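Local structure of 4-oxalocrotonate decarboxylase NahK (Pseudomonas putida, 5D2K) at residues Y88-D99 against N167-G177. The protein catalyses the metal-assisted decarboxylation of 4-oxalocrotonate to 2-oxopent-4-enoate and carbon dioxide in the breakdown of naphthalene. The protein carries 1 engineered substitution. Residues are numbered along the deposited sequence; the frame is centred on the assembly and turned at random.
Sequences YGFLADYFSVPD and NASSTRFITGG. With OOG (2-oxoadipic acid), chain D; EDO (1,2-ethanediol), chain H.
In the FAH-type fold of this decarboxylase, Asn167, the C-prime residue of a Schellman motif ending helix 160-165, ties the first turn beyond that helix to strand 88-92, and farther on the two segments pair as parallel strands. The Asn167 amide hydrogen-bonds both backbone polar groups of Phe90: Phe90 N donates to OD1 at 2.8 Å, in the carbonyl plane on a lone pair, while ND2 donates to Phe90 O at 2.9 Å. With CG anti to the backbone N (chi1 -166°), the amide also reaches over one face of the Phe90 ring, the planes 25° apart and ND2 above the ring centre. A leucine here would probably leave Phe90 N and O without these mates and the ring without its polar cover. Next door, Ala168 O and Ser169 OG face the ligand pocket, and Ser169 OG donates a hydrogen bond to 2-oxoadipate O1 at 2.8 Å. The Phe95 ring lies with one face against the Thr171 carbonyl. Parallel pairing then begins as Phe173 N donates to Phe95 O, and Val97 N to Phe173 O, both at 2.9 Å. The Phe173 ring sits between Ser96 CA, 4.1 Å from its centroid in a CH-pi contact, and Leu91 CD1 over the opposite face. Water 1 bridges Val97 O and Thr175 N, continuing the pairing. Directional amide bonds thus probably help hold the turn beside the 2-oxoadipate pocket, while strand pairing and aromatic packing secure the chain leading away.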
loop_
_atom_site.group_PDB
_atom_site.type_symbol
_atom_site.label_atom_id
_atom_site.label_comp_id
_atom_site.label_asym_id
_atom_site.label_seq_id
_atom_site.Cartn_x
_atom_site.Cartn_y
_atom_site.Cartn_z
ATOM N N TYR A 88 -3.323 -2.987 6.285
ATOM C CA TYR A 88 -3.256 -1.640 5.751
ATOM C C TYR A 88 -1.985 -0.940 6.248
ATOM O O TYR A 88 -1.336 -1.405 7.183
ATOM C CB TYR A 88 -4.508 -0.821 6.113
ATOM C CG TYR A 88 -4.661 -0.453 7.582
ATOM C CD1 TYR A 88 -3.974 0.624 8.134
ATOM C CD2 TYR A 88 -5.507 -1.188 8.412
ATOM C CE1 TYR A 88 -4.129 0.957 9.476
ATOM C CE2 TYR A 88 -5.675 -0.864 9.743
ATOM C CZ TYR A 88 -4.978 0.205 10.277
ATOM O OH TYR A 88 -5.133 0.528 11.612
ATOM N N GLY A 89 -1.646 0.162 5.592
ATOM C CA GLY A 89 -0.578 1.045 6.033
ATOM C C GLY A 89 -0.887 2.449 5.550
ATOM O O GLY A 89 -1.913 2.676 4.901
ATOM N N PHE A 90 -0.018 3.403 5.873
ATOM C CA PHE A 90 -0.246 4.794 5.483
ATOM C C PHE A 90 0.746 5.266 4.423
ATOM O O PHE A 90 1.807 4.657 4.234
ATOM C CB PHE A 90 -0.162 5.716 6.713
ATOM C CG PHE A 90 1.226 5.817 7.294
ATOM C CD1 PHE A 90 2.139 6.741 6.796
ATOM C CD2 PHE A 90 1.627 4.967 8.313
ATOM C CE1 PHE A 90 3.428 6.818 7.313
ATOM C CE2 PHE A 90 2.900 5.038 8.835
ATOM C CZ PHE A 90 3.810 5.965 8.333
ATOM N N LEU A 91 0.399 6.360 3.748
ATOM C CA LEU A 91 1.245 6.953 2.709
ATOM C C LEU A 91 1.673 8.369 3.098
ATOM O O LEU A 91 0.826 9.249 3.323
ATOM C CB LEU A 91 0.497 6.975 1.368
ATOM C CG LEU A 91 -0.034 5.622 0.896
ATOM C CD1 LEU A 91 -0.928 5.820 -0.324
ATOM C CD2 LEU A 91 1.112 4.681 0.551
ATOM N N ALA A 92 2.981 8.591 3.204
ATOM C CA ALA A 92 3.507 9.927 3.477
ATOM C C ALA A 92 3.708 10.720 2.189
ATOM O O ALA A 92 3.908 10.136 1.104
ATOM C CB ALA A 92 4.817 9.832 4.247
ATOM N N ASP A 93 3.683 12.047 2.293
ATOM C CA ASP A 93 3.732 12.858 1.080
ATOM C C ASP A 93 4.989 12.616 0.227
ATOM O O ASP A 93 4.882 12.554 -1.000
ATOM C CB ASP A 93 3.555 14.364 1.395
ATOM C CG ASP A 93 4.446 14.897 2.518
ATOM O OD1 ASP A 93 5.455 14.281 2.928
ATOM O OD2 ASP A 93 4.117 16.022 2.965
ATOM N N TYR A 94 6.156 12.432 0.844
ATOM C CA TYR A 94 7.380 12.261 0.051
ATOM C C TYR A 94 7.435 10.893 -0.644
ATOM O O TYR A 94 8.346 10.643 -1.444
ATOM C CB TYR A 94 8.637 12.473 0.911
ATOM C CG TYR A 94 8.838 11.426 1.988
ATOM C CD1 TYR A 94 9.557 10.270 1.730
ATOM C CD2 TYR A 94 8.321 11.608 3.259
ATOM C CE1 TYR A 94 9.742 9.306 2.720
ATOM C CE2 TYR A 94 8.495 10.653 4.251
ATOM C CZ TYR A 94 9.211 9.503 3.968
ATOM O OH TYR A 94 9.407 8.546 4.948
ATOM N N PHE A 95 6.467 10.013 -0.356
ATOM C CA PHE A 95 6.327 8.756 -1.116
ATOM C C PHE A 95 5.915 9.022 -2.561
ATOM O O PHE A 95 6.118 8.167 -3.433
ATOM C CB PHE A 95 5.260 7.815 -0.517
ATOM C CG PHE A 95 5.593 7.206 0.833
ATOM C CD1 PHE A 95 6.736 7.547 1.553
ATOM C CD2 PHE A 95 4.726 6.255 1.368
ATOM C CE1 PHE A 95 6.996 6.949 2.794
ATOM C CE2 PHE A 95 4.975 5.668 2.610
ATOM C CZ PHE A 95 6.107 6.014 3.320
ATOM N N SER A 96 5.287 10.174 -2.818
ATOM C CA SER A 96 4.657 10.428 -4.116
ATOM C C SER A 96 5.663 10.682 -5.245
ATOM O O SER A 96 6.666 11.375 -5.061
ATOM C CB SER A 96 3.688 11.612 -3.994
ATOM O OG SER A 96 4.387 12.815 -3.685
ATOM N N VAL A 97 5.360 10.112 -6.411
ATOM C CA VAL A 97 6.162 10.231 -7.630
ATOM C C VAL A 97 5.217 10.625 -8.767
ATOM O O VAL A 97 4.127 10.069 -8.883
ATOM C CB VAL A 97 6.872 8.886 -7.964
ATOM C CG1 VAL A 97 7.716 8.974 -9.241
ATOM C CG2 VAL A 97 7.721 8.415 -6.784
ATOM N N PRO A 98 5.621 11.598 -9.600
ATOM C CA PRO A 98 4.758 12.020 -10.704
ATOM C C PRO A 98 4.789 11.026 -11.872
ATOM O O PRO A 98 5.807 10.355 -12.055
ATOM C CB PRO A 98 5.368 13.365 -11.114
ATOM C CG PRO A 98 6.807 13.192 -10.854
ATOM C CD PRO A 98 6.891 12.347 -9.580
ATOM N N ASP A 99 3.694 10.941 -12.622
ATOM C CA ASP A 99 3.635 10.135 -13.847
ATOM C C ASP A 99 4.845 10.470 -14.722
ATOM O O ASP A 99 5.145 11.645 -14.957
ATOM C CB ASP A 99 2.322 10.413 -14.590
ATOM C CG ASP A 99 1.994 9.376 -15.662
ATOM O OD1 ASP A 99 2.742 8.397 -15.819
ATOM O OD2 ASP A 99 0.951 9.542 -16.336
ATOM N N ASN A 167 4.850 -0.802 8.286
ATOM C CA ASN A 167 3.933 -0.027 7.460
ATOM C C ASN A 167 3.629 -0.696 6.115
ATOM O O ASN A 167 3.558 -0.041 5.075
ATOM C CB ASN A 167 4.483 1.384 7.230
ATOM C CG ASN A 167 3.428 2.320 6.674
ATOM O OD1 ASN A 167 2.243 2.144 6.950
ATOM N ND2 ASN A 167 3.845 3.295 5.873
ATOM N N ALA A 168 3.451 -2.010 6.161
ATOM C CA ALA A 168 3.092 -2.798 4.978
ATOM C C ALA A 168 4.033 -2.537 3.790
ATOM O O ALA A 168 3.602 -2.524 2.644
ATOM C CB ALA A 168 1.642 -2.523 4.588
ATOM N N SER A 169 5.323 -2.353 4.085
ATOM C CA SER A 169 6.381 -2.253 3.062
ATOM C C SER A 169 6.269 -1.009 2.169
ATOM O O SER A 169 6.888 -0.941 1.104
ATOM C CB SER A 169 6.394 -3.509 2.178
ATOM O OG SER A 169 6.425 -4.702 2.960
ATOM N N SER A 170 5.504 -0.016 2.602
ATOM C CA SER A 170 5.276 1.154 1.761
ATOM C C SER A 170 6.541 1.984 1.584
ATOM O O SER A 170 7.348 2.106 2.515
ATOM C CB SER A 170 4.178 2.029 2.364
ATOM O OG SER A 170 2.979 1.295 2.559
ATOM N N THR A 171 6.707 2.586 0.409
ATOM C CA THR A 171 7.837 3.499 0.231
ATOM C C THR A 171 7.651 4.535 -0.897
ATOM O O THR A 171 8.051 5.687 -0.718
ATOM C CB THR A 171 9.169 2.693 0.026
ATOM O OG1 THR A 171 10.281 3.473 0.484
ATOM C CG2 THR A 171 9.396 2.262 -1.432
ATOM N N ARG A 172 7.048 4.152 -2.032
ATOM C CA ARG A 172 6.725 5.122 -3.088
ATOM C C ARG A 172 5.419 4.752 -3.757
ATOM O O ARG A 172 5.012 3.594 -3.718
ATOM C CB ARG A 172 7.802 5.188 -4.183
ATOM C CG ARG A 172 9.233 5.507 -3.712
ATOM C CD ARG A 172 9.430 6.983 -3.375
ATOM N NE ARG A 172 10.834 7.240 -3.019
ATOM C CZ ARG A 172 11.324 7.172 -1.786
ATOM N NH1 ARG A 172 10.537 6.870 -0.756
ATOM N NH2 ARG A 172 12.618 7.405 -1.579
ATOM N N PHE A 173 4.775 5.737 -4.378
ATOM C CA PHE A 173 3.649 5.436 -5.257
ATOM C C PHE A 173 3.623 6.444 -6.394
ATOM O O PHE A 173 3.995 7.605 -6.226
ATOM C CB PHE A 173 2.317 5.412 -4.484
ATOM C CG PHE A 173 1.871 6.750 -3.956
ATOM C CD1 PHE A 173 2.294 7.209 -2.708
ATOM C CD2 PHE A 173 1.006 7.548 -4.696
ATOM C CE1 PHE A 173 1.870 8.446 -2.226
ATOM C CE2 PHE A 173 0.580 8.779 -4.221
ATOM C CZ PHE A 173 1.007 9.235 -2.987
ATOM N N ILE A 174 3.197 5.966 -7.560
ATOM C CA ILE A 174 3.192 6.754 -8.795
ATOM C C ILE A 174 1.774 6.830 -9.359
ATOM O O ILE A 174 1.210 5.807 -9.739
ATOM C CB ILE A 174 4.117 6.130 -9.876
ATOM C CG1 ILE A 174 5.473 5.723 -9.288
ATOM C CG2 ILE A 174 4.279 7.083 -11.064
ATOM C CD1 ILE A 174 6.114 4.494 -9.954
ATOM N N THR A 175 1.192 8.024 -9.420
ATOM C CA THR A 175 -0.142 8.172 -10.004
ATOM C C THR A 175 -0.015 8.595 -11.459
ATOM O O THR A 175 0.969 9.242 -11.850
ATOM C CB THR A 175 -1.013 9.202 -9.256
ATOM O OG1 THR A 175 -0.393 10.493 -9.310
ATOM C CG2 THR A 175 -1.227 8.786 -7.799
ATOM N N GLY A 176 -0.988 8.225 -12.280
ATOM C CA GLY A 176 -0.935 8.625 -13.669
ATOM C C GLY A 176 -2.175 8.230 -14.438
ATOM O O GLY A 176 -3.210 7.936 -13.843
ATOM N N GLY A 177 -2.060 8.238 -15.762
ATOM C CA GLY A 177 -3.175 7.934 -16.641
ATOM C C GLY A 177 -4.336 8.893 -16.456
ATOM O O GLY A 177 -4.159 10.047 -16.070
HETATM C C2 OOG D . 3.287 -5.983 1.614
HETATM C C3 OOG D . 2.603 -4.915 0.776
HETATM C C4 OOG D . 1.318 -5.444 0.176
HETATM C C6 OOG D . -0.251 -4.996 -1.859
HETATM O O4 OOG D . -0.717 -4.197 -2.704
HETATM O O3 OOG D . -0.591 -6.207 -1.863
HETATM C C5 OOG D . 0.742 -4.487 -0.844
HETATM C C1 OOG D . 4.350 -6.685 0.793
HETATM O O1 OOG D . 5.571 -6.615 1.119
HETATM O O2 OOG D . 4.005 -7.351 -0.219
HETATM O O5 OOG D . 1.042 -3.313 -0.886
HETATM C C1 EDO H . -6.300 -2.670 13.276
HETATM O O1 EDO H . -6.805 -1.388 12.842
HETATM C C2 EDO H . -6.772 -3.790 12.351
HETATM O O2 EDO H . -6.627 -5.062 13.011
HETATM O O HOH W 1 1.980 10.171 -7.290
HETATM O O HOH W 2 1.177 12.164 -11.463
#